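Local atomic coordinates of transcription antitermination protein NusB (Aquifex aeolicus, PDB entry 3R2C), a protein that binds RNA, probably recognising the boxA antiterminator sequence of ribosomal RNA operons, and probably takes part in the transcription antitermination needed for rRNA gene transcription. Residues N83-G88 / G125-I130; S63-H68 / L87-L92; I105-L110 / K121-V126; D9-V14 / K48-T53. One frame throughout, in Å; residues are numbered along the deposited sequence. Where two conformers were deposited one is given.

Contact 1: N83-G88 / G125-I130; sequences NALRLG and GVLSAI. With nucleotides of chain E.
Leu85 pushes its CD2 methyl against the flank of helix 117-137, where it lies 3.9 Å from Leu127 CB; the two leucines run alongside in opposite senses. Val126 stands nearly perpendicular to Leu85, its CG1 4.0 Å from Leu85 CD2. Val126 CG1, trans to the backbone N (chi1 175°), is turned to the protein, which leaves CG2 for the RNA, 3.7 Å from C2 of U7 of chain E. Leu127 CD1 rests on the backbone of Gly88, 4.0 Å from its C, where a side chain would collide with Leu127. The local axes run 10.4 Å apart at 25°. Behind this layer, Ile65 of helix 58-66 touches Leu85, and Phe104 of helix 100-114 touches Leu127. With an alanine here instead of Val126, U7 would probably lose the methyl contact at its C2, and a gap would open beside Leu85 CD2. On the RNA face, Ser128 OG accepts from N3 of U4 of chain E (3.0 Å, 161°) and donates to O2 of C6 of chain E (2.9 Å). Helix 117-137 thus packs by apolar contact on one side and reads bases with a hydroxyl on another, consistent with sequence-specific RNA binding.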
# COMPACT_ATOMS: atom_id res chain seq x y z
N ASN A 83 2.51 4.00 -2.86
CA ASN A 83 1.23 4.35 -2.26
C ASN A 83 1.32 5.33 -1.09
O ASN A 83 0.40 6.13 -0.87
CB ASN A 83 0.48 3.06 -1.94
CG ASN A 83 0.10 2.34 -3.21
OD1 ASN A 83 -0.72 2.84 -3.95
ND2 ASN A 83 0.74 1.22 -3.51
N ALA A 84 2.45 5.34 -0.40
CA ALA A 84 2.69 6.36 0.61
C ALA A 84 2.85 7.72 -0.06
O ALA A 84 2.37 8.73 0.47
CB ALA A 84 3.91 6.02 1.47
N LEU A 85 3.53 7.75 -1.21
CA LEU A 85 3.67 8.98 -1.98
C LEU A 85 2.33 9.44 -2.55
O LEU A 85 2.04 10.63 -2.57
CB LEU A 85 4.70 8.82 -3.13
CG LEU A 85 6.16 8.94 -2.66
CD1 LEU A 85 7.15 8.44 -3.73
CD2 LEU A 85 6.49 10.37 -2.24
N ARG A 86 1.50 8.52 -3.00
CA ARG A 86 0.21 8.91 -3.55
C ARG A 86 -0.61 9.58 -2.45
O ARG A 86 -1.29 10.58 -2.68
CB ARG A 86 -0.54 7.71 -4.10
CG ARG A 86 -0.05 7.26 -5.49
CD ARG A 86 -0.41 5.79 -5.77
NE ARG A 86 -0.33 5.48 -7.19
CZ ARG A 86 -0.41 4.27 -7.72
NH1 ARG A 86 -0.55 3.20 -6.94
NH2 ARG A 86 -0.35 4.12 -9.03
N LEU A 87 -0.55 9.00 -1.26
CA LEU A 87 -1.32 9.52 -0.15
C LEU A 87 -0.79 10.90 0.27
O LEU A 87 -1.57 11.82 0.53
CB LEU A 87 -1.25 8.53 1.02
CG LEU A 87 -1.97 8.96 2.30
CD1 LEU A 87 -3.45 9.21 2.02
CD2 LEU A 87 -1.78 7.90 3.40
N GLY A 88 0.54 11.03 0.33
CA GLY A 88 1.15 12.30 0.71
C GLY A 88 0.76 13.40 -0.27
O GLY A 88 0.43 14.51 0.12
N GLY A 125 12.46 12.39 0.58
CA GLY A 125 13.19 13.18 -0.40
C GLY A 125 12.33 13.52 -1.61
O GLY A 125 12.31 14.68 -2.04
N VAL A 126 11.62 12.54 -2.15
CA VAL A 126 10.70 12.81 -3.27
C VAL A 126 9.54 13.74 -2.85
O VAL A 126 9.24 14.72 -3.53
CB VAL A 126 10.13 11.51 -3.87
CG1 VAL A 126 9.09 11.84 -4.95
CG2 VAL A 126 11.25 10.64 -4.46
N LEU A 127 8.88 13.42 -1.75
CA LEU A 127 7.72 14.20 -1.33
C LEU A 127 8.09 15.65 -1.03
O LEU A 127 7.30 16.57 -1.27
CB LEU A 127 7.05 13.59 -0.09
CG LEU A 127 5.65 14.15 0.21
CD1 LEU A 127 4.69 13.93 -0.98
CD2 LEU A 127 5.05 13.50 1.47
N SER A 128 9.29 15.86 -0.49
CA SER A 128 9.76 17.21 -0.19
C SER A 128 9.95 18.04 -1.46
O SER A 128 9.61 19.22 -1.49
CB SER A 128 11.09 17.15 0.57
OG SER A 128 11.46 18.45 0.98
N ALA A 129 10.52 17.43 -2.49
CA ALA A 129 10.68 18.09 -3.78
C ALA A 129 9.32 18.42 -4.40
O ALA A 129 9.12 19.50 -4.94
CB ALA A 129 11.49 17.22 -4.73
N ILE A 130 8.39 17.47 -4.34
CA ILE A 130 7.06 17.68 -4.88
C ILE A 130 6.43 18.87 -4.17
O ILE A 130 5.85 19.76 -4.81
CB ILE A 130 6.15 16.44 -4.67
CG1 ILE A 130 6.57 15.31 -5.60
CG2 ILE A 130 4.67 16.80 -4.92
CD1 ILE A 130 5.95 13.96 -5.23
P C E 6 17.19 12.92 6.16
OP1 C E 6 18.08 11.76 5.99
OP2 C E 6 17.71 14.12 6.84
O5' C E 6 16.58 13.35 4.75
C5' C E 6 16.06 12.38 3.84
C4' C E 6 15.72 13.01 2.50
O4' C E 6 14.73 14.05 2.71
C3' C E 6 16.90 13.69 1.79
O3' C E 6 16.65 13.69 0.39
C2' C E 6 16.79 15.12 2.32
O2' C E 6 17.45 16.09 1.54
C1' C E 6 15.27 15.31 2.33
N1 C E 6 14.78 16.33 3.28
C2 C E 6 14.20 17.50 2.79
O2 C E 6 14.14 17.67 1.57
N3 C E 6 13.72 18.42 3.66
C4 C E 6 13.81 18.20 4.97
N4 C E 6 13.33 19.12 5.80
C5 C E 6 14.40 17.01 5.49
C6 C E 6 14.87 16.12 4.62
P U E 7 17.83 13.37 -0.66
OP1 U E 7 18.93 12.74 0.09
OP2 U E 7 18.09 14.63 -1.40
O5' U E 7 17.15 12.31 -1.63
C5' U E 7 16.94 10.98 -1.20
C4' U E 7 16.46 10.10 -2.33
O4' U E 7 15.33 10.74 -3.00
C3' U E 7 17.50 9.83 -3.42
O3' U E 7 17.30 8.52 -3.95
C2' U E 7 17.13 10.84 -4.49
O2' U E 7 17.56 10.49 -5.79
C1' U E 7 15.61 10.85 -4.38
N1 U E 7 14.98 12.08 -4.89
C2 U E 7 14.32 11.94 -6.10
O2 U E 7 14.23 10.89 -6.71
N3 U E 7 13.75 13.09 -6.56
C4 U E 7 13.77 14.33 -5.97
O4 U E 7 13.20 15.25 -6.55
C5 U E 7 14.49 14.40 -4.73
C6 U E 7 15.06 13.29 -4.25
P U E 4 8.59 20.32 10.26
OP1 U E 4 9.50 20.20 11.42
OP2 U E 4 8.56 21.59 9.49
O5' U E 4 8.82 19.12 9.27
C5' U E 4 8.57 17.79 9.67
C4' U E 4 9.21 16.83 8.73
O4' U E 4 8.59 16.95 7.44
C3' U E 4 10.68 17.10 8.46
O3' U E 4 11.51 16.57 9.48
C2' U E 4 10.88 16.47 7.08
O2' U E 4 11.03 15.06 7.19
C1' U E 4 9.54 16.75 6.42
N1 U E 4 9.55 17.95 5.55
C2 U E 4 10.25 17.90 4.36
O2 U E 4 10.94 16.96 4.02
N3 U E 4 10.15 19.03 3.59
C4 U E 4 9.40 20.16 3.85
O4 U E 4 9.42 21.08 3.04
C5 U E 4 8.67 20.12 5.08
C6 U E 4 8.76 19.04 5.86

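Contact 2: S63-H68 / L87-L92; sequences SIIEKH and LGVAEL. With nucleotides of chain E.
Val89 points from helix 79-94 toward helix 58-66 and divides its two methyls between neighbouring isoleucines, a small apolar joint within the all-helical NusB fold. Its CG2 meets Ile65 CG1 at 4.0 Å, and the two side chains are set at a slant to each other. The other branch, CG1, is anti to the backbone N (chi1 168°) and is turned to Ile64, whose CD1 lies at a looser 4.4 Å. The backbones stay well apart, with 8.0 Å between the CA atoms of Ile65 and Val89, and the two segments bury only 111 Å² between them, so the side chains alone span the interface. Its surroundings are apolar too: Ile65 also touches Leu85, Ile64 meets Ile130 of helix 117-137, and Phe94 packs on both Ile64 and Val89. Beyond Ile65 the chain turns toward the RNA. His68 N bonds to Ile65 O, and His68 O accepts a hydrogen bond of 2.8 Å from N3 of U7 of chain E, with an N-H...O angle of 155°. A backbone carbonyl therefore contacts the pairing edge of this uracil. O4 of the same U7 lies at the edge of the His68 ring, near its plane. CG stands anti to the carbonyl carbon (chi1 -61°), which sets the imidazole beside the preceding turn, edge toward Ile64 O. That oxygen lies in the ring plane, 3.2 Å from His68 CD2.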
# COMPACT_ATOMS: atom_id res chain seq x y z
N SER A 63 1.42 11.47 -12.19
CA SER A 63 2.19 12.37 -13.05
C SER A 63 3.04 13.34 -12.22
O SER A 63 4.21 13.60 -12.53
CB SER A 63 1.24 13.16 -13.95
OG SER A 63 1.94 14.13 -14.69
N ILE A 64 2.45 13.89 -11.16
CA ILE A 64 3.19 14.80 -10.29
C ILE A 64 4.38 14.09 -9.67
O ILE A 64 5.48 14.63 -9.61
CB ILE A 64 2.28 15.35 -9.19
CG1 ILE A 64 1.31 16.37 -9.79
CG2 ILE A 64 3.13 15.96 -8.06
CD1 ILE A 64 0.13 16.67 -8.92
N ILE A 65 4.17 12.87 -9.22
CA ILE A 65 5.24 12.07 -8.64
C ILE A 65 6.33 11.81 -9.70
O ILE A 65 7.51 12.00 -9.44
CB ILE A 65 4.69 10.75 -8.07
CG1 ILE A 65 3.85 11.03 -6.81
CG2 ILE A 65 5.82 9.76 -7.76
CD1 ILE A 65 2.97 9.84 -6.39
N GLU A 66 5.92 11.38 -10.89
CA GLU A 66 6.87 11.04 -11.94
C GLU A 66 7.73 12.22 -12.38
O GLU A 66 8.90 12.06 -12.70
CB GLU A 66 6.15 10.43 -13.15
CG GLU A 66 5.90 8.94 -13.00
CD GLU A 66 5.35 8.30 -14.27
OE1 GLU A 66 4.90 9.04 -15.17
OE2 GLU A 66 5.37 7.05 -14.36
N LYS A 67 7.15 13.42 -12.38
CA LYS A 67 7.90 14.62 -12.70
C LYS A 67 9.14 14.78 -11.82
O LYS A 67 10.10 15.45 -12.21
CB LYS A 67 7.01 15.86 -12.58
CG LYS A 67 7.67 17.15 -13.04
CD LYS A 67 6.64 18.23 -13.32
CE LYS A 67 7.25 19.42 -14.05
NZ LYS A 67 6.24 20.46 -14.39
N HIS A 68 9.14 14.17 -10.64
CA HIS A 68 10.26 14.30 -9.71
C HIS A 68 11.01 13.00 -9.51
O HIS A 68 11.75 12.86 -8.55
CB HIS A 68 9.78 14.85 -8.36
CG HIS A 68 9.17 16.20 -8.46
ND1 HIS A 68 9.91 17.36 -8.36
CD2 HIS A 68 7.90 16.60 -8.72
CE1 HIS A 68 9.12 18.41 -8.54
NE2 HIS A 68 7.89 17.97 -8.76
N LEU A 87 -0.55 9.00 -1.26
CA LEU A 87 -1.32 9.52 -0.15
C LEU A 87 -0.79 10.90 0.27
O LEU A 87 -1.57 11.82 0.53
CB LEU A 87 -1.25 8.53 1.02
CG LEU A 87 -1.97 8.96 2.30
CD1 LEU A 87 -3.45 9.21 2.02
CD2 LEU A 87 -1.78 7.90 3.40
N GLY A 88 0.54 11.03 0.33
CA GLY A 88 1.15 12.30 0.71
C GLY A 88 0.76 13.40 -0.27
O GLY A 88 0.43 14.51 0.12
N VAL A 89 0.76 13.08 -1.55
CA VAL A 89 0.42 14.10 -2.55
C VAL A 89 -1.06 14.48 -2.44
O VAL A 89 -1.41 15.65 -2.53
CB VAL A 89 0.75 13.62 -3.97
CG1 VAL A 89 0.11 14.56 -5.04
CG2 VAL A 89 2.26 13.55 -4.15
N ALA A 90 -1.93 13.49 -2.27
CA ALA A 90 -3.36 13.74 -2.14
C ALA A 90 -3.62 14.71 -0.98
O ALA A 90 -4.42 15.64 -1.12
CB ALA A 90 -4.12 12.43 -1.92
N GLU A 91 -2.96 14.51 0.16
CA GLU A 91 -3.25 15.38 1.31
C GLU A 91 -2.58 16.75 1.20
O GLU A 91 -3.20 17.77 1.49
CB GLU A 91 -2.84 14.73 2.64
CG GLU A 91 -3.47 15.47 3.82
CD GLU A 91 -3.41 14.71 5.12
OE1 GLU A 91 -2.73 13.66 5.17
OE2 GLU A 91 -4.04 15.17 6.10
N LEU A 92 -1.31 16.77 0.81
CA LEU A 92 -0.56 18.03 0.79
C LEU A 92 -1.08 18.95 -0.30
O LEU A 92 -1.15 20.16 -0.13
CB LEU A 92 0.93 17.75 0.54
CG LEU A 92 1.65 17.14 1.74
CD1 LEU A 92 3.06 16.71 1.33
CD2 LEU A 92 1.69 18.12 2.92
P U E 7 17.83 13.37 -0.66
OP1 U E 7 18.93 12.74 0.09
OP2 U E 7 18.09 14.63 -1.40
O5' U E 7 17.15 12.31 -1.63
C5' U E 7 16.94 10.98 -1.20
C4' U E 7 16.46 10.10 -2.33
O4' U E 7 15.33 10.74 -3.00
C3' U E 7 17.50 9.83 -3.42
O3' U E 7 17.30 8.52 -3.95
C2' U E 7 17.13 10.84 -4.49
O2' U E 7 17.56 10.49 -5.79
C1' U E 7 15.61 10.85 -4.38
N1 U E 7 14.98 12.08 -4.89
C2 U E 7 14.32 11.94 -6.10
O2 U E 7 14.23 10.89 -6.71
N3 U E 7 13.75 13.09 -6.56
C4 U E 7 13.77 14.33 -5.97
O4 U E 7 13.20 15.25 -6.55
C5 U E 7 14.49 14.40 -4.73
C6 U E 7 15.06 13.29 -4.25

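Contact 3: I105-L110 / K121-V126; sequences IDIVDL and KFVNGV. With nucleotides of chain E.
Val108 and Asn124 meet where the two backbones come closest, their CA atoms 6.4 Å apart. Val108 CG2 lies 3.4 Å from Asn124 OD1, the valine methyl meeting the oxygen branch of the amide. Deeper in the protein, Ile107 CG2 and Val123 CG1 touch at 4.0 Å with their side chains nearly perpendicular; Leu87 and Leu85 of helix 79-94 pack behind Ile107 and Val123 respectively. These pairs join helix 100-114 to the next helix, 117-137, two consecutive members of the all-helical NusB fold that together form a floor for the RNA. With CG anti to the backbone N (chi1 -165°), the Asn124 amide reaches the RNA: ND2 donates to O4' of C6 of chain E (2.9 Å, 164°), and OD1 is hydrogen-bonded to another sugar of the bound RNA. A leucine in its place would probably cost both sugars their bonds to this amide. C5 of chain E is gripped from the other helix, its N4 donating to Ile105 O at 2.9 Å and to Asp109 OD1 at 2.8 Å, while Val108 CG1 packs 3.5 Å from C4 of the same base. Asp109 OD2 has further partners in Lys5 and a guanine base. The exposed side is looser: Lys121, modelled in two conformers, extends in one past the phosphate of C6 of chain E, its CG 3.9 Å from OP1.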
# COMPACT_ATOMS: atom_id res chain seq x y z
N ILE A 105 5.48 13.64 8.59
CA ILE A 105 5.89 12.78 9.68
C ILE A 105 5.14 11.45 9.63
O ILE A 105 5.75 10.39 9.72
CB ILE A 105 5.68 13.47 11.05
CG1 ILE A 105 6.82 14.46 11.30
CG2 ILE A 105 5.63 12.43 12.18
CD1 ILE A 105 6.50 15.47 12.37
N ASP A 106 3.81 11.50 9.48
CA ASP A 106 3.02 10.27 9.44
C ASP A 106 3.28 9.42 8.18
O ASP A 106 3.29 8.19 8.25
CB ASP A 106 1.53 10.59 9.59
CG ASP A 106 1.18 11.01 11.01
OD1 ASP A 106 1.97 10.72 11.94
OD2 ASP A 106 0.11 11.63 11.21
N ILE A 107 3.53 10.06 7.04
CA ILE A 107 3.77 9.32 5.79
C ILE A 107 5.08 8.54 5.91
O ILE A 107 5.13 7.36 5.60
CB ILE A 107 3.87 10.22 4.54
CG1 ILE A 107 2.52 10.88 4.21
CG2 ILE A 107 4.35 9.43 3.32
CD1 ILE A 107 1.40 9.91 3.98
N VAL A 108 6.13 9.21 6.37
CA VAL A 108 7.44 8.59 6.52
C VAL A 108 7.43 7.52 7.64
O VAL A 108 8.08 6.49 7.51
CB VAL A 108 8.54 9.68 6.75
CG1 VAL A 108 9.91 9.06 7.05
CG2 VAL A 108 8.63 10.59 5.51
N ASP A 109 6.67 7.76 8.71
CA ASP A 109 6.49 6.73 9.75
C ASP A 109 5.92 5.44 9.13
O ASP A 109 6.35 4.34 9.47
CB ASP A 109 5.52 7.17 10.85
CG ASP A 109 6.21 7.89 12.01
OD1 ASP A 109 7.44 8.06 12.00
OD2 ASP A 109 5.49 8.25 12.96
N LEU A 110 4.92 5.59 8.26
CA LEU A 110 4.29 4.43 7.64
C LEU A 110 5.30 3.69 6.77
O LEU A 110 5.33 2.45 6.74
CB LEU A 110 3.12 4.86 6.75
CG LEU A 110 1.83 5.23 7.48
CD1 LEU A 110 0.97 6.11 6.57
CD2 LEU A 110 1.07 4.00 7.92
N LYS A 121 13.77 7.51 3.59
CA LYS A 121 14.57 8.64 3.12
C LYS A 121 14.19 8.99 1.70
O LYS A 121 14.10 10.17 1.33
CB LYS A 121 16.06 8.30 3.17
CG LYS A 121 16.68 8.41 4.56
CD LYS A 121 18.08 7.80 4.57
CE LYS A 121 18.67 7.80 5.98
NZ LYS A 121 19.99 7.12 6.03
N PHE A 122 13.97 7.96 0.89
CA PHE A 122 13.61 8.15 -0.50
C PHE A 122 12.24 8.84 -0.58
O PHE A 122 12.10 9.83 -1.28
CB PHE A 122 13.59 6.82 -1.23
CG PHE A 122 13.15 6.93 -2.65
CD1 PHE A 122 14.05 7.27 -3.64
CD2 PHE A 122 11.82 6.70 -2.99
CE1 PHE A 122 13.64 7.37 -4.96
CE2 PHE A 122 11.41 6.81 -4.30
CZ PHE A 122 12.32 7.14 -5.29
N VAL A 123 11.26 8.32 0.15
CA VAL A 123 9.92 8.92 0.13
C VAL A 123 9.95 10.36 0.66
O VAL A 123 9.32 11.24 0.11
CB VAL A 123 8.90 8.10 0.95
CG1 VAL A 123 7.61 8.89 1.13
CG2 VAL A 123 8.63 6.74 0.25
N ASN A 124 10.69 10.60 1.74
CA ASN A 124 10.77 11.96 2.27
C ASN A 124 11.40 12.87 1.22
O ASN A 124 10.90 13.96 0.97
CB ASN A 124 11.56 12.02 3.57
CG ASN A 124 11.35 13.34 4.31
OD1 ASN A 124 10.39 13.50 5.05
ND2 ASN A 124 12.24 14.29 4.09
N GLY A 125 12.46 12.39 0.58
CA GLY A 125 13.19 13.18 -0.40
C GLY A 125 12.33 13.52 -1.61
O GLY A 125 12.31 14.68 -2.04
N VAL A 126 11.62 12.54 -2.15
CA VAL A 126 10.70 12.81 -3.27
C VAL A 126 9.54 13.74 -2.85
O VAL A 126 9.24 14.72 -3.53
CB VAL A 126 10.13 11.51 -3.87
CG1 VAL A 126 9.09 11.84 -4.95
CG2 VAL A 126 11.25 10.64 -4.46
P C E 5 13.09 16.91 9.54
OP1 C E 5 13.46 16.95 10.97
OP2 C E 5 13.32 18.10 8.70
O5' C E 5 13.73 15.63 8.85
C5' C E 5 14.96 15.10 9.31
C4' C E 5 15.11 13.65 8.92
O4' C E 5 14.13 12.85 9.66
C3' C E 5 14.90 13.34 7.43
O3' C E 5 15.90 12.41 6.99
C2' C E 5 13.51 12.69 7.42
O2' C E 5 13.29 11.80 6.34
C1' C E 5 13.50 11.96 8.76
N1 C E 5 12.15 11.59 9.26
C2 C E 5 12.00 10.36 9.92
O2 C E 5 13.00 9.67 10.13
N3 C E 5 10.79 9.94 10.34
C4 C E 5 9.71 10.68 10.11
N4 C E 5 8.55 10.20 10.55
C5 C E 5 9.81 11.93 9.43
C6 C E 5 11.03 12.33 9.01
P C E 6 17.19 12.92 6.16
OP1 C E 6 18.08 11.76 5.99
OP2 C E 6 17.71 14.12 6.84
O5' C E 6 16.58 13.35 4.75
C5' C E 6 16.06 12.38 3.84
C4' C E 6 15.72 13.01 2.50
O4' C E 6 14.73 14.05 2.71
C3' C E 6 16.90 13.69 1.79
O3' C E 6 16.65 13.69 0.39
C2' C E 6 16.79 15.12 2.32
O2' C E 6 17.45 16.09 1.54
C1' C E 6 15.27 15.31 2.33
N1 C E 6 14.78 16.33 3.28
C2 C E 6 14.20 17.50 2.79
O2 C E 6 14.14 17.67 1.57
N3 C E 6 13.72 18.42 3.66
C4 C E 6 13.81 18.20 4.97
N4 C E 6 13.33 19.12 5.80
C5 C E 6 14.40 17.01 5.49
C6 C E 6 14.87 16.12 4.62
P U E 7 17.83 13.37 -0.66
OP1 U E 7 18.93 12.74 0.09
OP2 U E 7 18.09 14.63 -1.40
O5' U E 7 17.15 12.31 -1.63
C5' U E 7 16.94 10.98 -1.20
C4' U E 7 16.46 10.10 -2.33
O4' U E 7 15.33 10.74 -3.00
C3' U E 7 17.50 9.83 -3.42
O3' U E 7 17.30 8.52 -3.95
C2' U E 7 17.13 10.84 -4.49
O2' U E 7 17.56 10.49 -5.79
C1' U E 7 15.61 10.85 -4.38
N1 U E 7 14.98 12.08 -4.89
C2 U E 7 14.32 11.94 -6.10
O2 U E 7 14.23 10.89 -6.71
N3 U E 7 13.75 13.09 -6.56
C4 U E 7 13.77 14.33 -5.97
O4 U E 7 13.20 15.25 -6.55
C5 U E 7 14.49 14.40 -4.73
C6 U E 7 15.06 13.29 -4.25

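Contact 4: D9-V14 / K48-T53; sequences DTAFLV and KKLVDT
Ala11 and Val51 meet without any ring or amide side chain between them; the flat group here is the peptide carbonyl of Lys49, one turn before Thr53. Its oxygen is approached from opposite faces of its plane by Thr53 N and Thr53 OG1, the hydroxyl donating at 2.7 Å and tilted 32° from that plane. Phe12 points away from the interface, its CB near Leu110 of helix 100-114 and its ring edge CE1 near Ala84 N. Across the contact everything is aliphatic. Val51 CG2 sits in the angle between Ala11 and Val14, 3.7 Å from Ala11 CA and 3.9 Å from Val14 CB. Val14 and Val51 stand nearly perpendicular, and Val51 CG1, anti to the backbone N (chi1 169°), adds a touch on Val14 CG1 at 4.0 Å. Ala11 CB also meets Leu50 CB at 3.7 Å. The small alanine permits a CA separation of only 5.4 Å between Ala11 and Val51, with the local axes 8.7 Å apart and crossing at -35°. Leu87 of helix 79-94 covers Ala11 and Leu50, and Phe29 of helix 25-36 packs on Val14, so helices 3-21 and 41-56 are joined inside the helical body, about 10 Å from the nearest RNA atom. With no hydrogen bond across it, this junction probably rests on close fit and the burial of apolar surface.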
# COMPACT_ATOMS: atom_id res chain seq x y z
N ASP A 9 -3.03 5.86 8.16
CA ASP A 9 -2.72 4.43 8.09
C ASP A 9 -3.84 3.65 7.36
O ASP A 9 -3.57 2.82 6.49
CB ASP A 9 -2.49 3.84 9.48
CG ASP A 9 -2.31 2.32 9.45
OD1 ASP A 9 -1.21 1.86 9.09
OD2 ASP A 9 -3.27 1.58 9.76
N THR A 10 -5.09 3.93 7.71
CA THR A 10 -6.21 3.29 7.02
C THR A 10 -6.17 3.55 5.52
O THR A 10 -6.30 2.63 4.71
CB THR A 10 -7.55 3.79 7.58
OG1 THR A 10 -7.64 3.42 8.97
CG2 THR A 10 -8.73 3.20 6.82
N ALA A 11 -6.00 4.82 5.15
CA ALA A 11 -6.01 5.22 3.76
C ALA A 11 -4.84 4.57 3.01
O ALA A 11 -5.01 4.09 1.88
CB ALA A 11 -5.94 6.74 3.64
N PHE A 12 -3.66 4.56 3.63
CA PHE A 12 -2.51 3.90 3.02
C PHE A 12 -2.79 2.41 2.74
O PHE A 12 -2.49 1.90 1.65
CB PHE A 12 -1.26 4.01 3.90
CG PHE A 12 -0.18 3.04 3.49
CD1 PHE A 12 0.67 3.36 2.44
CD2 PHE A 12 -0.04 1.82 4.13
CE1 PHE A 12 1.66 2.45 2.04
CE2 PHE A 12 0.93 0.92 3.74
CZ PHE A 12 1.78 1.24 2.68
N LEU A 13 -3.36 1.72 3.72
CA LEU A 13 -3.66 0.30 3.58
C LEU A 13 -4.61 0.07 2.42
O LEU A 13 -4.47 -0.91 1.67
CB LEU A 13 -4.25 -0.28 4.87
CG LEU A 13 -3.27 -0.28 6.06
CD1 LEU A 13 -3.89 -0.88 7.32
CD2 LEU A 13 -1.98 -1.02 5.70
N VAL A 14 -5.57 0.97 2.25
CA VAL A 14 -6.52 0.83 1.16
C VAL A 14 -5.84 1.03 -0.20
O VAL A 14 -6.03 0.22 -1.09
CB VAL A 14 -7.77 1.74 1.33
CG1 VAL A 14 -8.68 1.65 0.10
CG2 VAL A 14 -8.56 1.30 2.60
N LYS A 48 -11.89 8.13 4.71
CA LYS A 48 -12.71 7.99 3.51
C LYS A 48 -12.39 9.13 2.52
O LYS A 48 -12.33 8.91 1.30
CB LYS A 48 -14.19 8.00 3.87
CG LYS A 48 -15.16 7.82 2.70
CD LYS A 48 -16.60 7.98 3.18
CE LYS A 48 -17.57 7.09 2.41
NZ LYS A 48 -18.63 6.52 3.32
N LYS A 49 -12.18 10.32 3.05
CA LYS A 49 -11.87 11.49 2.23
C LYS A 49 -10.47 11.39 1.59
O LYS A 49 -10.31 11.74 0.42
CB LYS A 49 -11.99 12.77 3.05
CG LYS A 49 -11.90 14.04 2.22
CD LYS A 49 -12.53 15.20 2.95
CE LYS A 49 -11.84 15.44 4.26
NZ LYS A 49 -10.41 15.79 4.03
N LEU A 50 -9.48 10.92 2.35
CA LEU A 50 -8.14 10.69 1.81
C LEU A 50 -8.19 9.69 0.66
O LEU A 50 -7.62 9.93 -0.40
CB LEU A 50 -7.19 10.15 2.87
CG LEU A 50 -6.84 11.12 3.99
CD1 LEU A 50 -6.12 10.38 5.15
CD2 LEU A 50 -5.99 12.25 3.45
N VAL A 51 -8.87 8.57 0.89
CA VAL A 51 -8.98 7.53 -0.15
C VAL A 51 -9.73 8.07 -1.35
O VAL A 51 -9.29 7.91 -2.50
CB VAL A 51 -9.67 6.24 0.37
CG1 VAL A 51 -9.99 5.30 -0.79
CG2 VAL A 51 -8.77 5.54 1.39
N ASP A 52 -10.85 8.74 -1.12
CA ASP A 52 -11.65 9.25 -2.24
C ASP A 52 -10.84 10.24 -3.08
O ASP A 52 -10.96 10.28 -4.32
CB ASP A 52 -12.93 9.92 -1.74
CG ASP A 52 -13.95 8.92 -1.21
OD1 ASP A 52 -13.77 7.70 -1.44
OD2 ASP A 52 -14.93 9.36 -0.56
N THR A 53 -10.02 11.03 -2.41
CA THR A 53 -9.24 12.08 -3.07
C THR A 53 -8.14 11.48 -3.92
O THR A 53 -7.97 11.86 -5.09
CB THR A 53 -8.59 13.04 -2.04
OG1 THR A 53 -9.61 13.71 -1.30
CG2 THR A 53 -7.71 14.07 -2.73

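How the contacts relate
Contacts 1, 2 and 3 cluster on one side of the chain's centre: contact 1 lies about 5 Å from contact 2 and about 7 Å from contact 3, centre to centre, while contacts 2 and 3 are about 12 Å apart. Contact 4 is on the opposite side, about 15 to 17 Å from the others. It also comes first along the chain, pairing helices 3-21 and 41-56. Contact 2 follows and shares helix 79-94 with contact 1; contact 1 shares helix 117-137 with contact 3. Leu87 bridges the halves, touching Ala11, Leu50 and Ile107. Helix 79-94 is thus a central member, linking helices 3-21 and 41-56 to the RNA-contacting helices 100-114 and 117-137.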